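Local coordinates for protein hyaluronidase (Thermobaculum terrenum, PDB 5DIY) that probably removes N-acetylglucosamine from O-GlcNAc-modified proteins, as a family 84 glycoside hydrolase with hexosaminidase activity, at residues L86-S91 and A142-R147; P268-A273 and W288-S293; T383-Q388 and R419-E424. All coordinates share one frame; numbering follows the deposited sequence.

Interaction 1: residues L86-S91 and A142-R147; sequences LSLVYS and ADFLTR
Phe-144 packs its ring under Leu-88 and its CB beside Tyr-90 where a loop of the TIM barrel meets one of its outer helices. The loop 86-91 runs between strand 77-82 and helix 93-108, while 142-147 is part of helix 137-153, which follows the next barrel strand. Phe-144 gives the most surface to the contact. Its CG stands anti to the backbone N (chi1 -176°), which carries the ring off the helix toward the loop. There it meets Leu-88 coming from the opposite direction: CD2 sits over the middle of one ring face, 3.7 Å from the centroid and only 9° off the normal, a well-centred CH-pi contact. The other methyl, CD1, touches the rim 3.9 Å from CE1 of Phe-144. A branched leucine suits this place because its two methyls can spread across a flat ring. Leu-99 of helix 93-108 also packs on Phe-144.

The side chains of Tyr-90 and Phe-144 cross at about a right angle, Tyr-90 CD1 3.9 Å from Phe-144 CB, which lies at the edge of the tyrosine ring near its plane; the tyrosine hydroxyl makes a weak hydrogen bond to Gln-141. The Tyr-90 carbonyl supplies the polar part of the contact. Arg-147, whose chain bends at chi3, is held by a salt bridge to Asp-143 OD2, which also hydrogen-bonds Tyr-134. A long side chain ending in several N-H groups can thus serve helix and loop together. Arg-147 NH2 donates to Tyr-90 O over 2.8 Å, with the oxygen in the guanidinium plane. The same oxygen accepts from a water that in turn accepts from Arg-147 NH1 at 2.7 Å.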
loop_
_atom_site.group_PDB
_atom_site.type_symbol
_atom_site.label_atom_id
_atom_site.label_comp_id
_atom_site.label_asym_id
_atom_site.label_seq_id
_atom_site.Cartn_x
_atom_site.Cartn_y
_atom_site.Cartn_z
ATOM N N LEU C 86 6.654 21.973 7.296
ATOM C CA LEU C 86 8.122 21.931 7.241
ATOM C C LEU C 86 8.741 23.296 7.516
ATOM O O LEU C 86 9.836 23.364 8.064
ATOM C CB LEU C 86 8.627 21.412 5.887
ATOM C CG LEU C 86 8.215 20.003 5.469
ATOM C CD1 LEU C 86 8.616 19.748 4.023
ATOM C CD2 LEU C 86 8.834 18.967 6.393
ATOM N N SER C 87 8.051 24.368 7.122
ATOM C CA SER C 87 8.567 25.741 7.277
ATOM C C SER C 87 7.582 26.783 7.844
ATOM O O SER C 87 7.945 27.949 7.956
ATOM C CB SER C 87 9.101 26.225 5.928
ATOM O OG SER C 87 8.074 26.227 4.951
ATOM N N LEU C 88 6.369 26.385 8.226
ATOM C CA LEU C 88 5.368 27.347 8.713
ATOM C C LEU C 88 5.793 27.982 10.032
ATOM O O LEU C 88 6.209 27.284 10.952
ATOM C CB LEU C 88 3.999 26.677 8.905
ATOM C CG LEU C 88 2.865 27.461 9.583
ATOM C CD1 LEU C 88 2.535 28.717 8.796
ATOM C CD2 LEU C 88 1.625 26.591 9.729
ATOM N N VAL C 89 5.678 29.305 10.101
ATOM C CA VAL C 89 5.733 30.036 11.363
ATOM C C VAL C 89 4.283 30.153 11.841
ATOM O O VAL C 89 3.522 30.986 11.344
ATOM C CB VAL C 89 6.392 31.429 11.209
ATOM C CG1 VAL C 89 6.672 32.040 12.579
ATOM C CG2 VAL C 89 7.679 31.328 10.398
ATOM N N TYR C 90 3.909 29.297 12.791
ATOM C CA TYR C 90 2.524 29.197 13.270
ATOM C C TYR C 90 1.950 30.522 13.789
ATOM O O TYR C 90 0.803 30.850 13.498
ATOM C CB TYR C 90 2.404 28.119 14.355
ATOM C CG TYR C 90 2.582 26.706 13.844
ATOM C CD1 TYR C 90 1.530 26.031 13.228
ATOM C CD2 TYR C 90 3.803 26.043 13.973
ATOM C CE1 TYR C 90 1.687 24.741 12.757
ATOM C CE2 TYR C 90 3.970 24.750 13.507
ATOM C CZ TYR C 90 2.910 24.102 12.897
ATOM O OH TYR C 90 3.069 22.817 12.432
ATOM N N SER C 91 2.759 31.278 14.534
ATOM C CA SER C 91 2.326 32.546 15.149
ATOM C C SER C 91 2.300 33.747 14.197
ATOM O O SER C 91 1.759 34.795 14.561
ATOM C CB SER C 91 3.210 32.882 16.359
ATOM O OG SER C 91 4.568 33.016 15.975
ATOM N N ALA C 142 -3.199 24.007 16.836
ATOM C CA ALA C 142 -4.595 24.264 17.196
ATOM C C ALA C 142 -4.963 25.736 16.987
ATOM O O ALA C 142 -6.016 26.037 16.424
ATOM C CB ALA C 142 -4.869 23.843 18.635
ATOM N N ASP C 143 -4.082 26.635 17.430
ATOM C CA ASP C 143 -4.285 28.078 17.268
ATOM C C ASP C 143 -4.242 28.507 15.802
ATOM O O ASP C 143 -5.046 29.337 15.367
ATOM C CB ASP C 143 -3.246 28.872 18.073
ATOM C CG ASP C 143 -3.364 30.372 17.853
ATOM O OD1 ASP C 143 -4.496 30.894 17.940
ATOM O OD2 ASP C 143 -2.336 31.021 17.565
ATOM N N PHE C 144 -3.301 27.951 15.044
ATOM C CA PHE C 144 -3.230 28.225 13.612
ATOM C C PHE C 144 -4.506 27.779 12.896
ATOM O O PHE C 144 -5.097 28.547 12.136
ATOM C CB PHE C 144 -2.019 27.539 12.987
ATOM C CG PHE C 144 -1.830 27.864 11.536
ATOM C CD1 PHE C 144 -1.306 29.085 11.156
ATOM C CD2 PHE C 144 -2.183 26.952 10.547
ATOM C CE1 PHE C 144 -1.124 29.400 9.818
ATOM C CE2 PHE C 144 -2.004 27.256 9.206
ATOM C CZ PHE C 144 -1.474 28.483 8.841
ATOM N N LEU C 145 -4.925 26.542 13.147
ATOM C CA LEU C 145 -6.099 25.985 12.466
ATOM C C LEU C 145 -7.387 26.700 12.858
ATOM O O LEU C 145 -8.253 26.923 12.005
ATOM C CB LEU C 145 -6.213 24.475 12.713
ATOM C CG LEU C 145 -5.105 23.646 12.048
ATOM C CD1 LEU C 145 -5.071 22.246 12.636
ATOM C CD2 LEU C 145 -5.276 23.601 10.533
ATOM N N THR C 146 -7.502 27.067 14.137
ATOM C CA THR C 146 -8.619 27.891 14.621
ATOM C C THR C 146 -8.706 29.200 13.844
ATOM O O THR C 146 -9.781 29.561 13.356
ATOM C CB THR C 146 -8.483 28.207 16.127
ATOM O OG1 THR C 146 -8.438 26.984 16.872
ATOM C CG2 THR C 146 -9.667 29.081 16.633
ATOM N N ARG C 147 -7.569 29.886 13.717
ATOM C CA ARG C 147 -7.504 31.164 12.986
ATOM C C ARG C 147 -7.785 31.021 11.488
ATOM O O ARG C 147 -8.414 31.902 10.894
ATOM C CB ARG C 147 -6.168 31.886 13.221
ATOM C CG ARG C 147 -6.122 32.631 14.549
ATOM C CD ARG C 147 -4.875 33.484 14.696
ATOM N NE ARG C 147 -3.689 32.664 14.938
ATOM C CZ ARG C 147 -2.637 32.520 14.123
ATOM N NH1 ARG C 147 -2.547 33.162 12.963
ATOM N NH2 ARG C 147 -1.635 31.723 14.497
HETATM O O HOH W 1 -0.541 32.194 11.396
#

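Interaction 2: residues P268-A273 and W288-S293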
loop_
_atom_site.group_PDB
_atom_site.type_symbol
_atom_site.label_atom_id
_atom_site.label_comp_id
_atom_site.label_asym_id
_atom_site.label_seq_id
_atom_site.Cartn_x
_atom_site.Cartn_y
_atom_site.Cartn_z
ATOM N N PRO C 268 -8.130 -3.528 -5.224
ATOM C CA PRO C 268 -8.407 -3.371 -3.786
ATOM C C PRO C 268 -9.379 -2.247 -3.441
ATOM O O PRO C 268 -10.146 -2.386 -2.483
ATOM C CB PRO C 268 -7.021 -3.092 -3.181
ATOM C CG PRO C 268 -6.198 -2.603 -4.311
ATOM C CD PRO C 268 -6.697 -3.339 -5.510
ATOM N N LEU C 269 -9.365 -1.153 -4.206
ATOM C CA LEU C 269 -10.330 -0.057 -3.996
ATOM C C LEU C 269 -11.782 -0.490 -4.213
ATOM O O LEU C 269 -12.679 -0.030 -3.492
ATOM C CB LEU C 269 -9.993 1.174 -4.849
ATOM C CG LEU C 269 -8.722 1.945 -4.460
ATOM C CD1 LEU C 269 -8.471 3.049 -5.478
ATOM C CD2 LEU C 269 -8.798 2.510 -3.047
ATOM N N TYR C 270 -12.012 -1.374 -5.186
ATOM C CA TYR C 270 -13.329 -1.993 -5.371
ATOM C C TYR C 270 -13.791 -2.674 -4.082
ATOM O O TYR C 270 -14.924 -2.483 -3.651
ATOM C CB TYR C 270 -13.311 -3.003 -6.529
ATOM C CG TYR C 270 -14.666 -3.577 -6.889
ATOM C CD1 TYR C 270 -15.235 -4.608 -6.139
ATOM C CD2 TYR C 270 -15.384 -3.096 -7.987
ATOM C CE1 TYR C 270 -16.474 -5.133 -6.461
ATOM C CE2 TYR C 270 -16.627 -3.623 -8.321
ATOM C CZ TYR C 270 -17.165 -4.642 -7.555
ATOM O OH TYR C 270 -18.396 -5.182 -7.865
ATOM N N THR C 271 -12.904 -3.456 -3.470
ATOM C CA THR C 271 -13.237 -4.198 -2.251
ATOM C C THR C 271 -13.435 -3.260 -1.060
ATOM O O THR C 271 -14.331 -3.467 -0.234
ATOM C CB THR C 271 -12.191 -5.291 -1.918
ATOM O OG1 THR C 271 -10.924 -4.702 -1.568
ATOM C CG2 THR C 271 -12.020 -6.249 -3.093
ATOM N N PHE C 272 -12.584 -2.245 -0.987
ATOM C CA PHE C 272 -12.711 -1.152 -0.023
ATOM C C PHE C 272 -14.096 -0.501 -0.104
ATOM O O PHE C 272 -14.760 -0.348 0.919
ATOM C CB PHE C 272 -11.568 -0.156 -0.265
ATOM C CG PHE C 272 -11.711 1.170 0.435
ATOM C CD1 PHE C 272 -11.587 1.266 1.814
ATOM C CD2 PHE C 272 -11.899 2.341 -0.301
ATOM C CE1 PHE C 272 -11.688 2.498 2.462
ATOM C CE2 PHE C 272 -12.000 3.577 0.336
ATOM C CZ PHE C 272 -11.890 3.656 1.723
ATOM N N ALA C 273 -14.541 -0.178 -1.319
ATOM C CA ALA C 273 -15.869 0.424 -1.550
ATOM C C ALA C 273 -17.035 -0.480 -1.137
ATOM O O ALA C 273 -18.032 -0.002 -0.591
ATOM C CB ALA C 273 -16.021 0.831 -3.009
ATOM N N TRP C 288 -13.230 -9.600 -3.597
ATOM C CA TRP C 288 -12.075 -9.638 -4.492
ATOM C C TRP C 288 -12.382 -10.353 -5.816
ATOM O O TRP C 288 -11.936 -9.903 -6.870
ATOM C CB TRP C 288 -10.880 -10.282 -3.792
ATOM C CG TRP C 288 -9.580 -10.047 -4.472
ATOM C CD1 TRP C 288 -8.776 -8.950 -4.357
ATOM C CD2 TRP C 288 -8.918 -10.942 -5.367
ATOM N NE1 TRP C 288 -7.649 -9.099 -5.134
ATOM C CE2 TRP C 288 -7.708 -10.315 -5.763
ATOM C CE3 TRP C 288 -9.223 -12.214 -5.870
ATOM C CZ2 TRP C 288 -6.807 -10.917 -6.640
ATOM C CZ3 TRP C 288 -8.326 -12.814 -6.751
ATOM C CH2 TRP C 288 -7.126 -12.161 -7.122
ATOM N N ARG C 289 -13.162 -11.435 -5.761
ATOM C CA ARG C 289 -13.552 -12.195 -6.970
ATOM C C ARG C 289 -14.541 -11.443 -7.859
ATOM O O ARG C 289 -14.423 -11.481 -9.085
ATOM C CB ARG C 289 -14.130 -13.566 -6.595
ATOM C CG ARG C 289 -13.095 -14.507 -6.001
ATOM C CD ARG C 289 -13.740 -15.696 -5.299
ATOM N NE ARG C 289 -14.553 -16.490 -6.220
ATOM C CZ ARG C 289 -14.081 -17.341 -7.140
ATOM N NH1 ARG C 289 -12.773 -17.549 -7.293
ATOM N NH2 ARG C 289 -14.936 -17.995 -7.926
ATOM N N GLN C 290 -15.518 -10.774 -7.251
ATOM C CA GLN C 290 -16.416 -9.896 -8.006
ATOM C C GLN C 290 -15.642 -8.723 -8.629
ATOM O O GLN C 290 -15.910 -8.339 -9.772
ATOM C CB GLN C 290 -17.565 -9.381 -7.136
ATOM C CG GLN C 290 -18.708 -8.781 -7.947
ATOM C CD GLN C 290 -19.934 -8.481 -7.107
ATOM O OE1 GLN C 290 -20.994 -9.080 -7.304
ATOM N NE2 GLN C 290 -19.798 -7.551 -6.161
ATOM N N ALA C 291 -14.688 -8.170 -7.876
ATOM C CA ALA C 291 -13.800 -7.114 -8.375
ATOM C C ALA C 291 -13.033 -7.553 -9.620
ATOM O O ALA C 291 -13.051 -6.850 -10.634
ATOM C CB ALA C 291 -12.820 -6.675 -7.294
ATOM N N VAL C 292 -12.365 -8.707 -9.531
ATOM C CA VAL C 292 -11.605 -9.277 -10.659
ATOM C C VAL C 292 -12.501 -9.505 -11.891
ATOM O O VAL C 292 -12.117 -9.141 -12.998
ATOM C CB VAL C 292 -10.880 -10.601 -10.271
ATOM C CG1 VAL C 292 -10.344 -11.337 -11.501
ATOM C CG2 VAL C 292 -9.737 -10.327 -9.302
ATOM N N SER C 293 -13.676 -10.099 -11.688
ATOM C CA SER C 293 -14.634 -10.357 -12.781
ATOM C C SER C 293 -15.080 -9.079 -13.502
ATOM O O SER C 293 -14.962 -8.986 -14.725
ATOM C CB SER C 293 -15.867 -11.085 -12.253
ATOM O OG SER C 293 -15.491 -12.285 -11.609
#
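Tyr-270 lays its ring against Ala-291 where two consecutive helices of the TIM-barrel region meet. Helix 262-277 follows the last barrel strand, 251-256, and helix 284-296 packs on it; the axes of 268-273 and 288-293 approach to 8.7 Å, with their N-to-C directions 128° apart.

Most of the contact is apolar. Because CG of Tyr-270 is anti to the backbone N (chi1 -174°), the ring reaches across to the neighbouring helix. Ala-291 CA lies over one face, toward the rim, in a CH-pi contact 3.9 Å from the centroid, and its methyl CB comes within 3.4 Å of Tyr-270 CD1. Alanine suits the place because its single methyl lets the ring come this close to the helix backbone. Beside it, Thr-271 CG2 packs on the start of 288-293, 3.6 Å from Trp-288 N.

Polar groups border this packing. The ring ends at the exposed Gln-290, whose amide stands nearly perpendicular to it, NE2 3.2 Å from Tyr-270 OH. Threonine suits position 271 by offering a methyl to the neighbouring helix and a hydroxyl to its own: Thr-271 OG1 accepts a hydrogen bond from the backbone N of Tyr-240 and donates to Pro-268 O at 2.6 Å.

Interaction 3: residues T383-Q388 and R419-E424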
loop_
_atom_site.group_PDB
_atom_site.type_symbol
_atom_site.label_atom_id
_atom_site.label_comp_id
_atom_site.label_asym_id
_atom_site.label_seq_id
_atom_site.Cartn_x
_atom_site.Cartn_y
_atom_site.Cartn_z
ATOM N N THR C 383 9.234 -19.156 -11.761
ATOM C CA THR C 383 8.671 -20.382 -12.333
ATOM C C THR C 383 9.691 -21.156 -13.180
ATOM O O THR C 383 9.788 -22.383 -13.059
ATOM C CB THR C 383 7.418 -20.070 -13.182
ATOM O OG1 THR C 383 6.553 -19.185 -12.451
ATOM C CG2 THR C 383 6.662 -21.346 -13.554
ATOM N N ASP C 384 10.448 -20.443 -14.017
ATOM C CA ASP C 384 11.547 -21.044 -14.792
ATOM C C ASP C 384 12.555 -21.730 -13.872
ATOM O O ASP C 384 13.060 -22.810 -14.187
ATOM C CB ASP C 384 12.304 -19.995 -15.636
ATOM C CG ASP C 384 11.482 -19.429 -16.790
ATOM O OD1 ASP C 384 10.552 -20.087 -17.286
ATOM O OD2 ASP C 384 11.788 -18.298 -17.211
ATOM N N TYR C 385 12.833 -21.110 -12.726
ATOM C CA TYR C 385 13.846 -21.634 -11.806
ATOM C C TYR C 385 13.339 -22.880 -11.070
ATOM O O TYR C 385 14.095 -23.837 -10.874
ATOM C CB TYR C 385 14.318 -20.564 -10.816
ATOM C CG TYR C 385 14.738 -19.235 -11.424
ATOM C CD1 TYR C 385 15.061 -19.101 -12.790
ATOM C CD2 TYR C 385 14.838 -18.100 -10.621
ATOM C CE1 TYR C 385 15.441 -17.877 -13.323
ATOM C CE2 TYR C 385 15.226 -16.878 -11.146
ATOM C CZ TYR C 385 15.521 -16.769 -12.498
ATOM O OH TYR C 385 15.904 -15.548 -13.014
ATOM N N LEU C 386 12.065 -22.872 -10.675
ATOM C CA LEU C 386 11.441 -24.057 -10.075
ATOM C C LEU C 386 11.470 -25.262 -11.010
ATOM O O LEU C 386 11.664 -26.388 -10.566
ATOM C CB LEU C 386 9.991 -23.776 -9.674
ATOM C CG LEU C 386 9.792 -22.968 -8.396
ATOM C CD1 LEU C 386 8.323 -22.581 -8.265
ATOM C CD2 LEU C 386 10.252 -23.752 -7.172
ATOM N N ASP C 387 11.263 -25.005 -12.298
ATOM C CA ASP C 387 11.355 -26.022 -13.340
ATOM C C ASP C 387 12.734 -26.703 -13.354
ATOM O O ASP C 387 12.833 -27.924 -13.469
ATOM C CB ASP C 387 11.054 -25.389 -14.711
ATOM C CG ASP C 387 10.466 -26.370 -15.709
ATOM O OD1 ASP C 387 10.177 -27.537 -15.357
ATOM O OD2 ASP C 387 10.287 -25.962 -16.877
ATOM N N GLN C 388 13.791 -25.909 -13.210
ATOM C CA GLN C 388 15.146 -26.445 -13.078
ATOM C C GLN C 388 15.386 -27.183 -11.751
ATOM O O GLN C 388 16.150 -28.147 -11.720
ATOM C CB GLN C 388 16.186 -25.343 -13.298
ATOM C CG GLN C 388 16.157 -24.773 -14.716
ATOM C CD GLN C 388 16.510 -25.801 -15.770
ATOM O OE1 GLN C 388 17.416 -26.607 -15.575
ATOM N NE2 GLN C 388 15.786 -25.789 -16.883
ATOM N N ARG C 419 22.548 -27.677 -10.623
ATOM C CA ARG C 419 23.175 -26.948 -9.511
ATOM C C ARG C 419 23.843 -25.677 -9.999
ATOM O O ARG C 419 23.690 -24.626 -9.389
ATOM C CB ARG C 419 24.218 -27.797 -8.782
ATOM C CG ARG C 419 23.647 -28.966 -8.009
ATOM C CD ARG C 419 24.691 -29.606 -7.099
ATOM N NE ARG C 419 24.794 -28.936 -5.790
ATOM C CZ ARG C 419 25.804 -28.161 -5.373
ATOM N NH1 ARG C 419 26.857 -27.901 -6.145
ATOM N NH2 ARG C 419 25.757 -27.630 -4.155
ATOM N N THR C 420 24.583 -25.797 -11.102
ATOM C CA THR C 420 25.231 -24.659 -11.759
ATOM C C THR C 420 24.209 -23.589 -12.124
ATOM O O THR C 420 24.386 -22.415 -11.784
ATOM C CB THR C 420 25.983 -25.122 -13.029
ATOM O OG1 THR C 420 26.966 -26.090 -12.653
ATOM C CG2 THR C 420 26.662 -23.972 -13.753
ATOM N N TYR C 421 23.146 -24.006 -12.808
ATOM C CA TYR C 421 22.080 -23.095 -13.216
ATOM C C TYR C 421 21.458 -22.386 -12.009
ATOM O O TYR C 421 21.251 -21.177 -12.045
ATOM C CB TYR C 421 20.995 -23.841 -14.007
ATOM C CG TYR C 421 19.831 -22.965 -14.423
ATOM C CD1 TYR C 421 18.773 -22.700 -13.542
ATOM C CD2 TYR C 421 19.781 -22.393 -15.692
ATOM C CE1 TYR C 421 17.711 -21.885 -13.919
ATOM C CE2 TYR C 421 18.723 -21.581 -16.073
ATOM C CZ TYR C 421 17.691 -21.337 -15.186
ATOM O OH TYR C 421 16.638 -20.541 -15.567
ATOM N N LEU C 422 21.151 -23.145 -10.958
ATOM C CA LEU C 422 20.495 -22.580 -9.774
ATOM C C LEU C 422 21.391 -21.571 -9.056
ATOM O O LEU C 422 20.926 -20.505 -8.667
ATOM C CB LEU C 422 20.031 -23.679 -8.814
ATOM C CG LEU C 422 18.823 -24.480 -9.316
ATOM C CD1 LEU C 422 18.537 -25.630 -8.373
ATOM C CD2 LEU C 422 17.591 -23.603 -9.498
ATOM N N ARG C 423 22.672 -21.906 -8.924
ATOM C CA ARG C 423 23.669 -21.005 -8.341
ATOM C C ARG C 423 23.707 -19.668 -9.081
ATOM O O ARG C 423 23.682 -18.605 -8.456
ATOM C CB ARG C 423 25.049 -21.677 -8.347
ATOM C CG ARG C 423 26.137 -20.898 -7.627
ATOM C CD ARG C 423 27.488 -21.602 -7.688
ATOM N NE ARG C 423 27.464 -22.957 -7.135
ATOM C CZ ARG C 423 27.348 -23.273 -5.839
ATOM N NH1 ARG C 423 27.222 -22.343 -4.888
ATOM N NH2 ARG C 423 27.349 -24.553 -5.482
ATOM N N GLU C 424 23.719 -19.741 -10.411
ATOM C CA GLU C 424 23.699 -18.557 -11.274
ATOM C C GLU C 424 22.435 -17.704 -11.073
ATOM O O GLU C 424 22.536 -16.507 -10.792
ATOM C CB GLU C 424 23.835 -18.976 -12.746
ATOM C CG GLU C 424 24.216 -17.859 -13.706
ATOM C CD GLU C 424 24.169 -18.293 -15.168
ATOM O OE1 GLU C 424 24.154 -19.516 -15.445
ATOM O OE2 GLU C 424 24.133 -17.407 -16.050
#
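Gln-388 and Tyr-421 make the closest packing here. With CG anti to the backbone N (chi1 178°), the Tyr-421 ring is carried off its helix toward 383-388, and Gln-388 covers one face with its aliphatic stem. CG of Gln-388 lies 3.4 Å from Tyr-421 CE1 and 25° off the ring normal from the centroid, a CH-pi contact offset toward the rim. Glutamine suits this partly exposed place: its methylenes can cover a ring while its bent chain carries the amide beyond. On the buried side, where Leu-445 of helix 440-451 touches both Tyr-385 and Leu-422, Leu-422 CD2 packs 3.8 Å from Tyr-385 O. The two helices are antiparallel neighbours in the helical bundle that follows the barrel; the axes of 383-388 and 419-424 come within 10.1 Å at closest approach, their N-to-C directions 153° apart. With an alanine in place of Tyr-421, the Gln-388 stem and the Tyr-385 edge would probably both lose their cover, opening a gap between the helices.

The fit is looser at the hydroxyl end of the partly exposed Tyr-421. Its OH meets the edge of Tyr-385, 3.5 Å from CD1, the two side chains crossing at about a right angle. Asp-384, also partly exposed and salt-bridged to Lys-380, brings its CB only to 4.4 Å of Tyr-421 OH.

How the interactions relate
The three contacts follow one another along the chain and share no helix or loop. Interactions 1 and 2 both belong to the barrel region and are largely buried, yet their centres are about 40 Å apart. Interaction 3, in the helical bundle, is only partly buried and lies across the chain's centre from interaction 1, about 59 Å between centres. Each sets an aliphatic carbon on an aromatic face: a leucine methyl, an alanine CA and a glutamine methylene. The polar chemistry differs. In interaction 1, where a loop meets a helix, a backbone carbonyl takes an arginine and a water; the two helix pairs meet mainly through packing.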